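Local structure of succinylglutamate desuccinylase (2G9D) at residues Lys3-Gln8 with Gln24-Glu29; His19-Gln24 with His37-Leu42; Gly83-Ala88 with Ala240-Ile245. The protein probably hydrolyses N-succinyl-L-glutamate to succinate and L-glutamate, the last step of arginine degradation by the AST pathway, using one zinc ion per subunit. All coordinates share one frame; numbering follows the deposited sequence.

From the N terminus, K3-Q8 runs as a loop and, in contact 1, meets strand 24-27 and its exit, closing the loop between them. Contact 2 opens at H19, inside that loop, and closes at H37-L42, whose turn joins strands 33-38 and 41-44. The two contacts therefore cross along the chain; they share Q24 and touch where F6 CZ lies 3.9 Å from L42 CD2. Contact 3 follows in series, spans 151 residues and does not touch contact 1, whose nearest atoms are about 6 Å away. Contacts 1 and 2 tie the N-terminal loop to strands 24-27, 33-38 and 41-44; contact 3 ties the loop between helix 68-81 and strand 90-94 to helix 235-246 within the catalytic domain.

Contact 1: Lys3-Gln8 with Gln24-Glu29; sequences KSLFRQ and QTVRTE
V26 stands between L5 and K3. Its CG1, placed between backbone N and carbonyl carbon (chi1 67°), meets L5 CD1 at 3.3 Å and also borders K3 CE; the other branch, CG2, faces K3, 3.2 Å from K3 CE. The L5 and V26 side chains pass at a slant, whereas K3 and V26 slide past each other in opposite directions. Bends at the third and fourth torsions of K3 fold its end over V26, leaving CE 3.5 Å from R27 O, and T28 crosses the K3 chain at about a right angle, with OG1 3.9 Å from K3 CD. On its other branch L5 turns back to its own neighbour: CD2 sits 3.3 Å above the plane of the F6 ring, over its centre. At the far end the Q24 chain reaches the backbone of S4 and L5, and its end lies over one face of the R7 guanidinium, the amide and guanidinium planes nearly perpendicular (89°). R7 NH2 is placed to bond F6 O, though the modelled distance is too short to trust in detail, and makes a weak bond to S4 O. Strand 24-27 pairs with strand 33-38 as a beta hairpin, V26 bonding with L34 and Q24 with L36 through their backbones, and L5 also rests on the side chains of L34 and L36. Apolar contact through V26, L5 and the aliphatic part of K3 is thus joined by the polar end of Q24, set against the S4-L5 backbone; no salt bridge links the two segments.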
loop_
_atom_site.group_PDB
_atom_site.type_symbol
_atom_site.label_atom_id
_atom_site.label_comp_id
_atom_site.label_asym_id
_atom_site.label_seq_id
_atom_site.Cartn_x
_atom_site.Cartn_y
_atom_site.Cartn_z
ATOM N N LYS A 3 5.472 21.365 18.698
ATOM C CA LYS A 3 5.524 20.717 20.041
ATOM C C LYS A 3 6.858 20.003 20.295
ATOM O O LYS A 3 7.772 20.071 19.473
ATOM C CB LYS A 3 4.362 19.725 20.182
ATOM C CG LYS A 3 2.986 20.384 20.119
ATOM C CD LYS A 3 1.833 19.405 20.394
ATOM C CE LYS A 3 1.955 18.695 21.748
ATOM N NZ LYS A 3 2.137 19.615 22.901
ATOM N N SER A 4 6.964 19.323 21.437
ATOM C CA SER A 4 8.188 18.603 21.800
ATOM C C SER A 4 8.062 17.078 21.705
ATOM O O SER A 4 8.754 16.354 22.426
ATOM C CB SER A 4 8.629 18.978 23.224
ATOM O OG SER A 4 9.828 18.304 23.593
ATOM N N LEU A 5 7.191 16.584 20.827
ATOM C CA LEU A 5 7.018 15.141 20.665
ATOM C C LEU A 5 8.083 14.573 19.720
ATOM O O LEU A 5 8.554 13.455 19.905
ATOM C CB LEU A 5 5.611 14.840 20.148
ATOM C CG LEU A 5 5.226 13.396 19.838
ATOM C CD1 LEU A 5 3.720 13.329 19.599
ATOM C CD2 LEU A 5 5.985 12.901 18.609
ATOM N N PHE A 6 8.461 15.340 18.705
ATOM C CA PHE A 6 9.495 14.901 17.775
ATOM C C PHE A 6 10.759 15.692 18.038
ATOM O O PHE A 6 11.035 16.067 19.173
ATOM C CB PHE A 6 9.057 15.119 16.331
ATOM C CG PHE A 6 8.050 14.124 15.856
ATOM C CD1 PHE A 6 8.383 12.780 15.749
ATOM C CD2 PHE A 6 6.757 14.521 15.549
ATOM C CE1 PHE A 6 7.441 11.846 15.349
ATOM C CE2 PHE A 6 5.809 13.597 15.148
ATOM C CZ PHE A 6 6.150 12.256 15.049
ATOM N N ARG A 7 11.520 15.951 16.983
ATOM C CA ARG A 7 12.755 16.714 17.099
ATOM C C ARG A 7 13.063 17.449 15.794
ATOM O O ARG A 7 13.712 18.494 15.797
ATOM C CB ARG A 7 13.933 15.800 17.487
ATOM C CG ARG A 7 14.055 15.489 19.005
ATOM C CD ARG A 7 13.250 14.261 19.456
ATOM N NE ARG A 7 13.360 13.966 20.891
ATOM C CZ ARG A 7 12.636 14.550 21.849
ATOM N NH1 ARG A 7 12.810 14.213 23.123
ATOM N NH2 ARG A 7 11.732 15.472 21.537
ATOM N N GLN A 8 12.585 16.904 14.681
ATOM C CA GLN A 8 12.809 17.514 13.374
ATOM C C GLN A 8 11.728 17.078 12.386
ATOM O O GLN A 8 11.234 17.896 11.609
ATOM C CB GLN A 8 14.189 17.130 12.860
ATOM C CG GLN A 8 14.592 17.792 11.572
ATOM C CD GLN A 8 16.008 17.413 11.179
ATOM O OE1 GLN A 8 16.374 16.229 11.189
ATOM N NE2 GLN A 8 16.817 18.413 10.830
ATOM N N GLN A 24 6.251 8.562 23.683
ATOM C CA GLN A 24 5.790 9.748 24.395
ATOM C C GLN A 24 4.437 10.222 23.909
ATOM O O GLN A 24 4.303 10.698 22.787
ATOM C CB GLN A 24 6.803 10.882 24.272
ATOM C CG GLN A 24 7.251 11.213 22.873
ATOM C CD GLN A 24 8.428 12.161 22.894
ATOM O OE1 GLN A 24 8.394 13.190 23.569
ATOM N NE2 GLN A 24 9.482 11.819 22.162
ATOM N N THR A 25 3.435 10.093 24.770
ATOM C CA THR A 25 2.072 10.498 24.444
ATOM C C THR A 25 1.785 11.973 24.782
ATOM O O THR A 25 2.011 12.404 25.911
ATOM C CB THR A 25 1.077 9.586 25.193
ATOM O OG1 THR A 25 -0.259 10.077 25.026
ATOM C CG2 THR A 25 1.421 9.533 26.677
ATOM N N VAL A 26 1.283 12.743 23.814
ATOM C CA VAL A 26 0.980 14.158 24.053
ATOM C C VAL A 26 -0.288 14.725 23.389
ATOM O O VAL A 26 -0.469 14.604 22.177
ATOM C CB VAL A 26 2.159 15.063 23.632
ATOM C CG1 VAL A 26 2.354 15.028 22.138
ATOM C CG2 VAL A 26 1.889 16.476 24.080
ATOM N N ARG A 27 -1.148 15.358 24.192
ATOM C CA ARG A 27 -2.391 15.985 23.709
ATOM C C ARG A 27 -2.041 17.279 22.961
ATOM O O ARG A 27 -1.120 17.984 23.355
ATOM C CB ARG A 27 -3.307 16.322 24.900
ATOM C CG ARG A 27 -4.573 17.137 24.569
ATOM C CD ARG A 27 -5.248 17.694 25.849
ATOM N NE ARG A 27 -6.508 18.409 25.593
ATOM C CZ ARG A 27 -7.236 19.014 26.534
ATOM N NH1 ARG A 27 -8.368 19.635 26.217
ATOM N NH2 ARG A 27 -6.834 19.005 27.801
ATOM N N THR A 28 -2.751 17.601 21.885
ATOM C CA THR A 28 -2.432 18.835 21.176
ATOM C C THR A 28 -3.494 19.873 21.399
ATOM O O THR A 28 -4.625 19.545 21.744
ATOM C CB THR A 28 -2.317 18.663 19.664
ATOM O OG1 THR A 28 -1.807 19.882 19.103
ATOM C CG2 THR A 28 -3.681 18.391 19.049
ATOM N N GLU A 29 -3.120 21.124 21.159
ATOM C CA GLU A 29 -4.012 22.262 21.336
ATOM C C GLU A 29 -5.446 22.004 20.869
ATOM O O GLU A 29 -6.407 22.402 21.545
ATOM C CB GLU A 29 -3.434 23.496 20.625
ATOM C CG GLU A 29 -2.352 24.265 21.417
ATOM C CD GLU A 29 -2.930 25.184 22.499
ATOM O OE1 GLU A 29 -3.767 26.044 22.154
ATOM O OE2 GLU A 29 -2.546 25.058 23.689
#

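Contact 2: His19-Gln24 with His37-Leu42; sequences HPMVAQ and HQRGVL
Selenomethionine M21 makes the main van der Waals contact, laying its chain against the backbone of R39 and G40. SE comes 4.1 Å from R39 CA, and a bend at its third torsion (chi3 -85°) sets CE beside G40 N and 4.0 Å from Q38 O. The same side chain also rests on S14 and L36. Further along, A23 CB faces the carbonyl of H37, 3.1 Å from H37 O; here the two backbones come nearest, the CA atoms of A23 and H37 being 4.6 Å apart. What M21 packs on is a type II beta turn from Q38 to V41, closing the hairpin of strands 33-38 and 41-44. G40, in its third position, has a positive phi of 82°, an angle that suits glycine. Backbone hydrogen bonds brace the turn: V41 N to Q38 O at 2.7 Å and H37 N to V41 O at 3.0 Å. Polar contact between the segments is slight. The extended R39 chain brings NH1 to 3.7 Å from H19 O, which approaches the guanidinium obliquely, and R39 also touches L17. The H37 imidazole meets V41 CG1 with its edge, while NE2 bonds to E43 OE2 beyond the turn.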
loop_
_atom_site.group_PDB
_atom_site.type_symbol
_atom_site.label_atom_id
_atom_site.label_comp_id
_atom_site.label_asym_id
_atom_site.label_seq_id
_atom_site.Cartn_x
_atom_site.Cartn_y
_atom_site.Cartn_z
ATOM N N HIS A 19 20.483 8.051 17.126
ATOM C CA HIS A 19 19.544 8.657 18.063
ATOM C C HIS A 19 18.210 7.904 18.136
ATOM O O HIS A 19 17.455 7.852 17.160
ATOM C CB HIS A 19 19.288 10.118 17.676
ATOM C CG HIS A 19 20.243 11.091 18.298
ATOM N ND1 HIS A 19 21.562 11.202 17.910
ATOM C CD2 HIS A 19 20.068 11.991 19.296
ATOM C CE1 HIS A 19 22.158 12.126 18.643
ATOM N NE2 HIS A 19 21.274 12.620 19.492
ATOM N N PRO A 20 17.909 7.309 19.302
ATOM C CA PRO A 20 16.681 6.553 19.539
ATOM C C PRO A 20 15.585 7.440 20.087
ATOM O O PRO A 20 15.763 8.092 21.111
ATOM C CB PRO A 20 17.120 5.523 20.560
ATOM C CG PRO A 20 17.994 6.337 21.435
ATOM C CD PRO A 20 18.838 7.125 20.431
HETATM N N MSE A 21 14.453 7.462 19.401
HETATM C CA MSE A 21 13.315 8.255 19.834
HETATM C C MSE A 21 12.444 7.380 20.734
HETATM O O MSE A 21 11.924 6.357 20.304
HETATM C CB MSE A 21 12.515 8.730 18.619
HETATM C CG MSE A 21 12.135 7.618 17.635
HETATM SE SE MSE A 21 11.040 8.162 16.103
HETATM C CE MSE A 21 9.299 8.039 16.921
ATOM N N VAL A 22 12.302 7.775 21.991
ATOM C CA VAL A 22 11.498 7.006 22.927
ATOM C C VAL A 22 10.038 7.332 22.725
ATOM O O VAL A 22 9.700 8.341 22.120
ATOM C CB VAL A 22 11.840 7.347 24.390
ATOM C CG1 VAL A 22 13.299 7.031 24.683
ATOM C CG2 VAL A 22 11.547 8.818 24.661
ATOM N N ALA A 23 9.168 6.480 23.248
ATOM C CA ALA A 23 7.735 6.716 23.153
ATOM C C ALA A 23 7.408 7.966 23.962
ATOM O O ALA A 23 8.193 8.377 24.817
ATOM C CB ALA A 23 6.965 5.528 23.716
ATOM N N GLN A 24 6.251 8.562 23.683
ATOM C CA GLN A 24 5.790 9.748 24.395
ATOM C C GLN A 24 4.437 10.222 23.909
ATOM O O GLN A 24 4.303 10.698 22.787
ATOM C CB GLN A 24 6.803 10.882 24.272
ATOM C CG GLN A 24 7.251 11.213 22.873
ATOM C CD GLN A 24 8.428 12.161 22.894
ATOM O OE1 GLN A 24 8.394 13.190 23.569
ATOM N NE2 GLN A 24 9.482 11.819 22.162
ATOM N N HIS A 37 4.697 5.448 19.836
ATOM C CA HIS A 37 5.045 4.168 20.433
ATOM C C HIS A 37 6.508 3.776 20.302
ATOM O O HIS A 37 7.218 3.650 21.305
ATOM C CB HIS A 37 4.167 3.079 19.831
ATOM C CG HIS A 37 2.704 3.310 20.023
ATOM N ND1 HIS A 37 2.136 3.454 21.269
ATOM C CD2 HIS A 37 1.686 3.362 19.134
ATOM C CE1 HIS A 37 0.827 3.578 21.141
ATOM N NE2 HIS A 37 0.528 3.524 19.855
ATOM N N GLN A 38 6.959 3.575 19.069
ATOM C CA GLN A 38 8.339 3.187 18.841
ATOM C C GLN A 38 8.814 3.752 17.523
ATOM O O GLN A 38 8.028 4.296 16.761
ATOM C CB GLN A 38 8.433 1.669 18.823
ATOM C CG GLN A 38 7.581 1.042 17.742
ATOM C CD GLN A 38 7.300 -0.413 18.010
ATOM O OE1 GLN A 38 6.578 -0.748 18.949
ATOM N NE2 GLN A 38 7.875 -1.293 17.191
ATOM N N ARG A 39 10.103 3.613 17.261
ATOM C CA ARG A 39 10.698 4.104 16.031
ATOM C C ARG A 39 9.802 3.848 14.798
ATOM O O ARG A 39 9.579 2.705 14.398
ATOM C CB ARG A 39 12.069 3.439 15.877
ATOM C CG ARG A 39 13.070 4.167 15.008
ATOM C CD ARG A 39 14.470 3.690 15.368
ATOM N NE ARG A 39 15.408 3.826 14.256
ATOM C CZ ARG A 39 15.920 4.976 13.836
ATOM N NH1 ARG A 39 15.591 6.110 14.437
ATOM N NH2 ARG A 39 16.758 4.993 12.808
ATOM N N GLY A 40 9.262 4.921 14.220
ATOM C CA GLY A 40 8.417 4.790 13.048
ATOM C C GLY A 40 6.965 4.434 13.290
ATOM O O GLY A 40 6.259 4.043 12.358
ATOM N N VAL A 41 6.507 4.568 14.526
ATOM C CA VAL A 41 5.124 4.252 14.841
ATOM C C VAL A 41 4.424 5.335 15.660
ATOM O O VAL A 41 4.701 5.495 16.856
ATOM C CB VAL A 41 5.018 2.945 15.615
ATOM C CG1 VAL A 41 3.572 2.688 15.970
ATOM C CG2 VAL A 41 5.573 1.812 14.796
ATOM N N LEU A 42 3.509 6.064 15.018
ATOM C CA LEU A 42 2.741 7.128 15.671
ATOM C C LEU A 42 1.237 6.827 15.625
ATOM O O LEU A 42 0.726 6.408 14.594
ATOM C CB LEU A 42 3.020 8.471 14.980
ATOM C CG LEU A 42 2.166 9.687 15.396
ATOM C CD1 LEU A 42 2.337 9.962 16.885
ATOM C CD2 LEU A 42 2.566 10.919 14.582
#

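Contact 3: Gly83-Ala88 with Ala240-Ile245; sequences GFQPVA and AMRDLI
Q85 and R242 are brought together by one bent and one extended chain: the glutamine CG is anti to its backbone N and the chain then folds at the second torsion (chi2 66°), while R242 runs straight from CG to NE. The site lies in the alpha/beta catalytic domain, of the zinc-exopeptidase kind that succinylglutamate desuccinylases share with aspartoacylases. There the loop after helix 68-81, which leaves helical geometry at G83 with positive phi, reaches across to helix 235-246. R242 NH1 donates to Q85 OE1 over 2.9 Å. The acceptor is at the guanidinium edge, near its plane, and the N-H...O angle is 142°; the donor is tilted somewhat from the carbonyl plane, and the amide and guanidinium planes are 37° apart. The other nitrogens of the guanidinium are engaged too, NE in a salt bridge with D238 and NH2 in one with D79 of helix 68-81. Two carboxylates and one amide oxygen thus fix the group's rotation, and the two acids probably favour its charged form. The Q85 amide is held at both ends, since NE2 gives a hydrogen bond to P86 O at 2.7 Å, with the donor in the carbonyl plane. I245 passes Q85 obliquely: CG1 lies 3.5 Å from Q85 NE2, and CD1 lies 4.1 Å from Q85 CD. The Q85 amide thus lies between the I245 branch and the R242 arm. I245 also packs on M56 of strand 55-60. At the far end A88 CB lies 3.3 Å from I245 O; A88 N is close to that oxygen too, at 2.9 Å, but the angle is too poor for a hydrogen bond.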
loop_
_atom_site.group_PDB
_atom_site.type_symbol
_atom_site.label_atom_id
_atom_site.label_comp_id
_atom_site.label_asym_id
_atom_site.label_seq_id
_atom_site.Cartn_x
_atom_site.Cartn_y
_atom_site.Cartn_z
ATOM N N GLY A 83 -2.066 21.718 13.770
ATOM C CA GLY A 83 -3.466 22.034 13.537
ATOM C C GLY A 83 -3.807 22.376 12.091
ATOM O O GLY A 83 -4.982 22.384 11.715
ATOM N N PHE A 84 -2.790 22.675 11.288
ATOM C CA PHE A 84 -2.968 22.984 9.871
ATOM C C PHE A 84 -3.886 21.905 9.294
ATOM O O PHE A 84 -4.649 22.158 8.367
ATOM C CB PHE A 84 -1.601 22.931 9.164
ATOM C CG PHE A 84 -1.587 23.485 7.743
ATOM C CD1 PHE A 84 -0.728 22.933 6.776
ATOM C CD2 PHE A 84 -2.385 24.571 7.374
ATOM C CE1 PHE A 84 -0.647 23.465 5.475
ATOM C CE2 PHE A 84 -2.310 25.113 6.065
ATOM C CZ PHE A 84 -1.446 24.551 5.117
ATOM N N GLN A 85 -3.811 20.708 9.880
ATOM C CA GLN A 85 -4.586 19.520 9.475
ATOM C C GLN A 85 -5.453 18.893 10.601
ATOM O O GLN A 85 -4.939 18.252 11.517
ATOM C CB GLN A 85 -3.596 18.475 8.942
ATOM C CG GLN A 85 -4.132 17.069 8.768
ATOM C CD GLN A 85 -5.191 16.986 7.690
ATOM O OE1 GLN A 85 -4.975 17.427 6.545
ATOM N NE2 GLN A 85 -6.350 16.417 8.044
ATOM N N PRO A 86 -6.780 19.067 10.540
ATOM C CA PRO A 86 -7.672 18.499 11.566
ATOM C C PRO A 86 -7.737 16.964 11.567
ATOM O O PRO A 86 -7.415 16.325 10.563
ATOM C CB PRO A 86 -9.020 19.128 11.232
ATOM C CG PRO A 86 -8.934 19.369 9.742
ATOM C CD PRO A 86 -7.528 19.879 9.562
ATOM N N VAL A 87 -8.163 16.372 12.686
ATOM C CA VAL A 87 -8.267 14.904 12.803
ATOM C C VAL A 87 -9.699 14.487 13.030
ATOM O O VAL A 87 -10.526 15.315 13.379
ATOM C CB VAL A 87 -7.464 14.342 13.994
ATOM C CG1 VAL A 87 -7.574 12.824 14.011
ATOM C CG2 VAL A 87 -6.012 14.777 13.908
ATOM N N ALA A 88 -9.992 13.203 12.856
ATOM C CA ALA A 88 -11.355 12.710 13.042
ATOM C C ALA A 88 -11.405 11.203 12.912
ATOM O O ALA A 88 -12.476 10.617 12.728
ATOM C CB ALA A 88 -12.278 13.331 12.011
ATOM N N ALA A 240 -6.885 13.749 -0.982
ATOM C CA ALA A 240 -7.797 12.675 -0.623
ATOM C C ALA A 240 -7.569 12.154 0.783
ATOM O O ALA A 240 -8.515 12.070 1.562
ATOM C CB ALA A 240 -7.682 11.532 -1.626
HETATM N N MSE A 241 -6.326 11.792 1.094
HETATM C CA MSE A 241 -5.984 11.258 2.404
HETATM C C MSE A 241 -6.416 12.210 3.493
HETATM O O MSE A 241 -7.060 11.816 4.466
HETATM C CB MSE A 241 -4.481 11.032 2.510
HETATM C CG MSE A 241 -4.053 10.339 3.798
HETATM SE SE MSE A 241 -4.972 8.607 4.007
HETATM C CE MSE A 241 -4.069 7.636 2.563
ATOM N N ARG A 242 -6.049 13.476 3.315
ATOM C CA ARG A 242 -6.384 14.516 4.272
ATOM C C ARG A 242 -7.866 14.540 4.524
ATOM O O ARG A 242 -8.296 14.681 5.657
ATOM C CB ARG A 242 -5.910 15.871 3.764
ATOM C CG ARG A 242 -4.412 15.976 3.753
ATOM C CD ARG A 242 -3.911 17.093 2.877
ATOM N NE ARG A 242 -2.452 17.205 2.973
ATOM C CZ ARG A 242 -1.778 17.558 4.075
ATOM N NH1 ARG A 242 -2.414 17.843 5.207
ATOM N NH2 ARG A 242 -0.456 17.625 4.053
ATOM N N ASP A 243 -8.659 14.390 3.473
ATOM C CA ASP A 243 -10.102 14.387 3.648
ATOM C C ASP A 243 -10.487 13.100 4.399
ATOM O O ASP A 243 -11.402 13.090 5.229
ATOM C CB ASP A 243 -10.798 14.462 2.284
ATOM C CG ASP A 243 -10.314 15.639 1.435
ATOM O OD1 ASP A 243 -10.513 16.806 1.826
ATOM O OD2 ASP A 243 -9.722 15.401 0.366
ATOM N N LEU A 244 -9.743 12.029 4.133
ATOM C CA LEU A 244 -9.993 10.739 4.763
ATOM C C LEU A 244 -9.790 10.748 6.268
ATOM O O LEU A 244 -10.553 10.106 6.997
ATOM C CB LEU A 244 -9.101 9.654 4.159
ATOM C CG LEU A 244 -9.481 8.234 4.611
ATOM C CD1 LEU A 244 -10.903 7.876 4.133
ATOM C CD2 LEU A 244 -8.453 7.234 4.080
ATOM N N ILE A 245 -8.763 11.451 6.748
ATOM C CA ILE A 245 -8.545 11.484 8.191
ATOM C C ILE A 245 -9.346 12.614 8.861
ATOM O O ILE A 245 -9.721 12.503 10.032
ATOM C CB ILE A 245 -7.018 11.576 8.576
ATOM C CG1 ILE A 245 -6.481 12.979 8.390
ATOM C CG2 ILE A 245 -6.194 10.635 7.720
ATOM C CD1 ILE A 245 -5.009 13.068 8.734
#